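Local coordinates for 3-oxoacyl-(Acyl-carrier protein) synthase (PDB 4EFI) that probably catalyses the condensation step that lengthens acyl chains on acyl carrier protein in fatty acid synthesis, as a 3-oxoacyl-ACP synthase of the thiolase superfamily, at residues Glu313-Leu318 and Asn347-Ile352; Glu75-Gly80 and Met179-Thr184. All coordinates share one frame; numbering follows the deposited sequence.

Contact 1 (Glu313-Leu318 and Asn347-Ile352); sequences ELKDRL and NIVDTI
The ammonium of Lys-315 stands over one face of the Asp-350 carboxylate, while Lys-76 of helix 66-81 approaches obliquely from the other side; OD1 takes a weak bond from the N-H of Thr-351. From Lys-315 NZ to Asp-350 OD1 is 4.2 Å, too long for a salt bridge, although the opposite charges probably still attract. In this thiolase-superfamily fold the contact joins helix 315-320 to strand 349-353, an edge strand of the six-stranded sheet. Ile-348, Asp-350 and Ile-352 bond through their backbones to Val-22 and Ser-24 of strand 17-26, so the Val-349 carbonyl between them points off the sheet's outer margin. Lys-315 answers it: NZ donates to Val-349 O at 2.8 Å, nearly straight on to the oxygen (C=O...N angle 166°). The lysine runs extended through chi3 and bends only at the last torsion (chi4 60°), which curls the chain round the oxygen; CD passes Val-349 O at 3.2 Å. Beneath this polar layer, the buried Val-349 points at the helix. Its CG1 packs on the root of the lysine, 3.8 Å from Lys-315 CA. Leu-318, whose side chain also rests on Ile-310 and Leu-323, crosses the valine at about a right angle, its CD1 4.1 Å from Val-349 CG2.

Contact 2 (Glu75-Gly80 and Met179-Thr184); sequences EKLLAG and MTALET
Met-179, at the start of segment 179-184, meets Leu-77 first, its CG lying 3.5 Å from Leu-77 CD2 and its CB alongside at 3.9 Å from the same methyl. The two side chains cross at about a right angle, and bends at chi2 (75°) and chi3 (83°) fold the thioether end of the methionine away from the leucine. Thr-180 turns to the opposite face, where OG1 bonds to Tyr-131 OH, and offers the helix only backbone: its carbonyl carbon is 4.0 Å from Leu-77 CD2. Ala-181 faces the helix again, with CB 3.9 Å from Leu-77 CD2. Leu-182 packs on helix 130-143, on the same side as Thr-180, and Glu-183 pairs with Arg-149. Helix 66-81 thus lies on one face of the sheet and helix 130-143 on the other, part of the five-layered alpha-beta-alpha-beta-alpha arrangement of the thiolase fold; the helix segment runs at 35° to the strand, with axes 8.7 Å apart. Backbone groups of segment 179-184 bond to strands 17-26 and 149-156. No hydrogen bond crosses to the helix, which leaves apolar packing around Leu-77 CD2 as the substance of the contact.

The centres of contacts 1 and 2 lie about 13 Å apart, both on the six-stranded sheet, where strand 17-26 separates strand 176-184 from strand 349-353. Along the chain they come in series: contact 2 closes before contact 1 opens. Helix 66-81 bridges them, for Ile-348 CG2 touches Leu-77 CD1 at 4.0 Å and Ile-348 CD1 meets Gly-80 O at 3.5 Å, while Ile-352 packs on Lys-76. The chain's last strand, pairing with 17-26, completes a sheet whose other strands come earlier in the chain. Helix 66-81 packs on one face of that sheet, and helix 315-320 meets its outer strand, so the C-terminal part is joined to the N-terminal part.

Contact 1 (Glu313-Leu318 and Asn347-Ile352)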
loop_
_atom_site.group_PDB
_atom_site.type_symbol
_atom_site.label_atom_id
_atom_site.label_comp_id
_atom_site.label_asym_id
_atom_site.label_seq_id
_atom_site.Cartn_x
_atom_site.Cartn_y
_atom_site.Cartn_z
ATOM N N GLU A 313 -0.204 3.688 -13.395
ATOM C CA GLU A 313 0.143 5.037 -13.859
ATOM C C GLU A 313 1.526 5.145 -14.488
ATOM O O GLU A 313 1.736 6.040 -15.319
ATOM C CB GLU A 313 0.027 6.063 -12.719
ATOM C CG GLU A 313 -1.322 6.102 -12.014
ATOM C CD GLU A 313 -2.495 6.161 -12.957
ATOM O OE1 GLU A 313 -2.628 7.184 -13.666
ATOM O OE2 GLU A 313 -3.318 5.216 -12.988
ATOM N N LEU A 314 2.461 4.277 -14.117
ATOM C CA LEU A 314 3.849 4.441 -14.540
ATOM C C LEU A 314 4.370 3.341 -15.446
ATOM O O LEU A 314 5.541 3.384 -15.837
ATOM C CB LEU A 314 4.780 4.597 -13.328
ATOM C CG LEU A 314 4.544 5.806 -12.418
ATOM C CD1 LEU A 314 5.579 5.867 -11.303
ATOM C CD2 LEU A 314 4.570 7.102 -13.214
ATOM N N LYS A 315 3.514 2.411 -15.871
ATOM C CA LYS A 315 3.962 1.318 -16.743
ATOM C C LYS A 315 4.679 1.802 -17.996
ATOM O O LYS A 315 5.781 1.351 -18.314
ATOM C CB LYS A 315 2.755 0.453 -17.141
ATOM C CG LYS A 315 3.039 -0.629 -18.183
ATOM C CD LYS A 315 1.776 -1.482 -18.433
ATOM C CE LYS A 315 1.943 -2.467 -19.572
ATOM N NZ LYS A 315 3.044 -3.438 -19.320
ATOM N N ASP A 316 4.069 2.726 -18.719
ATOM C CA ASP A 316 4.631 3.123 -19.998
ATOM C C ASP A 316 5.933 3.921 -19.799
ATOM O O ASP A 316 6.896 3.736 -20.546
ATOM C CB ASP A 316 3.632 3.948 -20.829
ATOM C CG ASP A 316 2.416 3.148 -21.277
ATOM O OD1 ASP A 316 2.433 1.902 -21.222
ATOM O OD2 ASP A 316 1.427 3.784 -21.705
ATOM N N ARG A 317 5.968 4.803 -18.807
ATOM C CA ARG A 317 7.177 5.591 -18.536
ATOM C C ARG A 317 8.324 4.673 -18.063
ATOM O O ARG A 317 9.472 4.878 -18.454
ATOM C CB ARG A 317 6.907 6.694 -17.503
ATOM C CG ARG A 317 6.061 7.890 -18.012
ATOM C CD ARG A 317 6.831 8.890 -18.837
ATOM N NE ARG A 317 7.954 9.426 -18.075
ATOM C CZ ARG A 317 7.874 10.426 -17.207
ATOM N NH1 ARG A 317 6.714 11.042 -16.981
ATOM N NH2 ARG A 317 8.963 10.793 -16.552
ATOM N N LEU A 318 8.010 3.645 -17.263
ATOM C CA LEU A 318 9.032 2.745 -16.730
ATOM C C LEU A 318 9.642 1.868 -17.805
ATOM O O LEU A 318 10.778 1.409 -17.656
ATOM C CB LEU A 318 8.470 1.856 -15.628
ATOM C CG LEU A 318 8.445 2.535 -14.264
ATOM C CD1 LEU A 318 7.546 1.759 -13.303
ATOM C CD2 LEU A 318 9.828 2.677 -13.660
ATOM N N ASN A 347 10.527 -3.852 -17.787
ATOM C CA ASN A 347 9.556 -4.414 -18.721
ATOM C C ASN A 347 8.335 -5.053 -18.063
ATOM O O ASN A 347 7.261 -5.097 -18.658
ATOM C CB ASN A 347 10.221 -5.467 -19.612
ATOM C CG ASN A 347 11.244 -4.881 -20.563
ATOM O OD1 ASN A 347 11.072 -3.773 -21.079
ATOM N ND2 ASN A 347 12.320 -5.629 -20.805
ATOM N N ILE A 348 8.495 -5.562 -16.837
ATOM C CA ILE A 348 7.432 -6.298 -16.169
ATOM C C ILE A 348 6.790 -5.391 -15.141
ATOM O O ILE A 348 7.181 -5.348 -13.965
ATOM C CB ILE A 348 7.917 -7.636 -15.558
ATOM C CG1 ILE A 348 8.664 -8.444 -16.617
ATOM C CG2 ILE A 348 6.756 -8.448 -15.021
ATOM C CD1 ILE A 348 7.841 -8.711 -17.894
ATOM N N VAL A 349 5.837 -4.605 -15.617
ATOM C CA VAL A 349 5.011 -3.725 -14.807
ATOM C C VAL A 349 3.613 -3.892 -15.385
ATOM O O VAL A 349 3.388 -3.549 -16.552
ATOM C CB VAL A 349 5.438 -2.259 -14.955
ATOM C CG1 VAL A 349 4.515 -1.350 -14.146
ATOM C CG2 VAL A 349 6.895 -2.083 -14.548
ATOM N N ASP A 350 2.668 -4.448 -14.639
ATOM C CA ASP A 350 1.377 -4.817 -15.218
ATOM C C ASP A 350 0.283 -4.827 -14.172
ATOM O O ASP A 350 0.566 -4.945 -12.995
ATOM C CB ASP A 350 1.471 -6.184 -15.885
ATOM C CG ASP A 350 0.750 -6.236 -17.228
ATOM O OD1 ASP A 350 -0.206 -5.448 -17.460
ATOM O OD2 ASP A 350 1.165 -7.072 -18.056
ATOM N N THR A 351 -0.952 -4.690 -14.638
ATOM C CA THR A 351 -2.145 -4.758 -13.810
ATOM C C THR A 351 -3.074 -5.775 -14.459
ATOM O O THR A 351 -3.403 -5.642 -15.648
ATOM C CB THR A 351 -2.870 -3.406 -13.701
ATOM O OG1 THR A 351 -1.940 -2.383 -13.334
ATOM C CG2 THR A 351 -3.961 -3.480 -12.680
ATOM N N ILE A 352 -3.453 -6.817 -13.722
ATOM C CA ILE A 352 -4.325 -7.874 -14.214
ATOM C C ILE A 352 -5.541 -7.953 -13.303
ATOM O O ILE A 352 -5.572 -7.339 -12.241
ATOM C CB ILE A 352 -3.604 -9.244 -14.244
ATOM C CG1 ILE A 352 -3.133 -9.662 -12.843
ATOM C CG2 ILE A 352 -2.400 -9.175 -15.185
ATOM C CD1 ILE A 352 -2.599 -11.090 -12.759
#

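Contact 2 (Glu75-Gly80 and Met179-Thr184)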
loop_
_atom_site.group_PDB
_atom_site.type_symbol
_atom_site.label_atom_id
_atom_site.label_comp_id
_atom_site.label_asym_id
_atom_site.label_seq_id
_atom_site.Cartn_x
_atom_site.Cartn_y
_atom_site.Cartn_z
ATOM N N GLU A 75 2.300 -14.989 -9.847
ATOM C CA GLU A 75 2.425 -15.874 -11.007
ATOM C C GLU A 75 2.742 -15.097 -12.255
ATOM O O GLU A 75 3.614 -15.490 -13.044
ATOM C CB GLU A 75 1.138 -16.682 -11.188
ATOM C CG GLU A 75 0.979 -17.721 -10.068
ATOM C CD GLU A 75 -0.375 -18.402 -10.002
ATOM O OE1 GLU A 75 -1.398 -17.792 -10.369
ATOM O OE2 GLU A 75 -0.393 -19.561 -9.535
ATOM N N LYS A 76 2.045 -13.994 -12.468
ATOM C CA LYS A 76 2.272 -13.176 -13.644
ATOM C C LYS A 76 3.661 -12.535 -13.604
ATOM O O LYS A 76 4.362 -12.480 -14.619
ATOM C CB LYS A 76 1.166 -12.111 -13.744
ATOM C CG LYS A 76 1.273 -11.156 -14.897
ATOM C CD LYS A 76 0.981 -11.826 -16.215
ATOM C CE LYS A 76 0.919 -10.801 -17.334
ATOM N NZ LYS A 76 0.387 -11.420 -18.588
ATOM N N LEU A 77 4.060 -12.057 -12.432
ATOM C CA LEU A 77 5.365 -11.440 -12.264
ATOM C C LEU A 77 6.509 -12.420 -12.540
ATOM O O LEU A 77 7.443 -12.119 -13.288
ATOM C CB LEU A 77 5.479 -10.904 -10.843
ATOM C CG LEU A 77 6.825 -10.328 -10.393
ATOM C CD1 LEU A 77 7.176 -9.046 -11.118
ATOM C CD2 LEU A 77 6.814 -10.084 -8.880
ATOM N N LEU A 78 6.436 -13.595 -11.926
ATOM C CA LEU A 78 7.478 -14.595 -12.109
ATOM C C LEU A 78 7.559 -15.045 -13.563
ATOM O O LEU A 78 8.656 -15.256 -14.099
ATOM C CB LEU A 78 7.261 -15.806 -11.199
ATOM C CG LEU A 78 7.442 -15.532 -9.704
ATOM C CD1 LEU A 78 6.931 -16.685 -8.883
ATOM C CD2 LEU A 78 8.891 -15.212 -9.352
ATOM N N ALA A 79 6.412 -15.238 -14.208
ATOM C CA ALA A 79 6.405 -15.631 -15.613
ATOM C C ALA A 79 7.029 -14.555 -16.466
ATOM O O ALA A 79 7.778 -14.855 -17.382
ATOM C CB ALA A 79 4.988 -15.913 -16.071
ATOM N N GLY A 80 6.691 -13.299 -16.221
ATOM C CA GLY A 80 7.267 -12.205 -16.980
ATOM C C GLY A 80 8.766 -12.079 -16.823
ATOM O O GLY A 80 9.487 -11.841 -17.786
ATOM N N MET A 179 2.473 -7.943 -6.201
ATOM C CA MET A 179 3.744 -8.605 -5.972
ATOM C C MET A 179 4.852 -7.766 -6.589
ATOM O O MET A 179 4.764 -7.410 -7.759
ATOM C CB MET A 179 3.748 -10.040 -6.537
ATOM C CG MET A 179 4.920 -10.875 -6.015
ATOM S SD MET A 179 4.668 -11.414 -4.293
ATOM C CE MET A 179 3.664 -12.860 -4.554
ATOM N N THR A 180 5.883 -7.487 -5.797
ATOM C CA THR A 180 7.069 -6.744 -6.213
ATOM C C THR A 180 8.273 -7.656 -6.091
ATOM O O THR A 180 8.440 -8.347 -5.070
ATOM C CB THR A 180 7.291 -5.504 -5.312
ATOM O OG1 THR A 180 6.179 -4.612 -5.451
ATOM C CG2 THR A 180 8.575 -4.743 -5.689
ATOM N N ALA A 181 9.105 -7.685 -7.128
ATOM C CA ALA A 181 10.340 -8.475 -7.142
ATOM C C ALA A 181 11.496 -7.558 -6.836
ATOM O O ALA A 181 11.613 -6.489 -7.432
ATOM C CB ALA A 181 10.559 -9.093 -8.521
ATOM N N LEU A 182 12.365 -7.996 -5.937
ATOM C CA LEU A 182 13.615 -7.316 -5.636
ATOM C C LEU A 182 14.769 -8.246 -5.959
ATOM O O LEU A 182 14.685 -9.438 -5.722
ATOM C CB LEU A 182 13.719 -6.945 -4.157
ATOM C CG LEU A 182 12.590 -6.148 -3.553
ATOM C CD1 LEU A 182 12.907 -5.928 -2.080
ATOM C CD2 LEU A 182 12.397 -4.808 -4.265
ATOM N N GLU A 183 15.866 -7.691 -6.463
ATOM C CA GLU A 183 17.050 -8.486 -6.805
ATOM C C GLU A 183 18.342 -7.745 -6.474
ATOM O O GLU A 183 18.414 -6.521 -6.540
ATOM C CB GLU A 183 17.062 -8.868 -8.300
ATOM C CG GLU A 183 18.097 -9.950 -8.654
ATOM C CD GLU A 183 17.987 -10.489 -10.068
ATOM O OE1 GLU A 183 17.645 -9.711 -10.978
ATOM O OE2 GLU A 183 18.269 -11.695 -10.248
ATOM N N THR A 184 19.366 -8.501 -6.120
ATOM C CA THR A 184 20.708 -7.981 -5.996
ATOM C C THR A 184 21.073 -7.185 -7.268
ATOM O O THR A 184 20.739 -7.585 -8.395
ATOM C CB THR A 184 21.690 -9.160 -5.674
ATOM O OG1 THR A 184 23.034 -8.685 -5.565
ATOM C CG2 THR A 184 21.607 -10.245 -6.709
#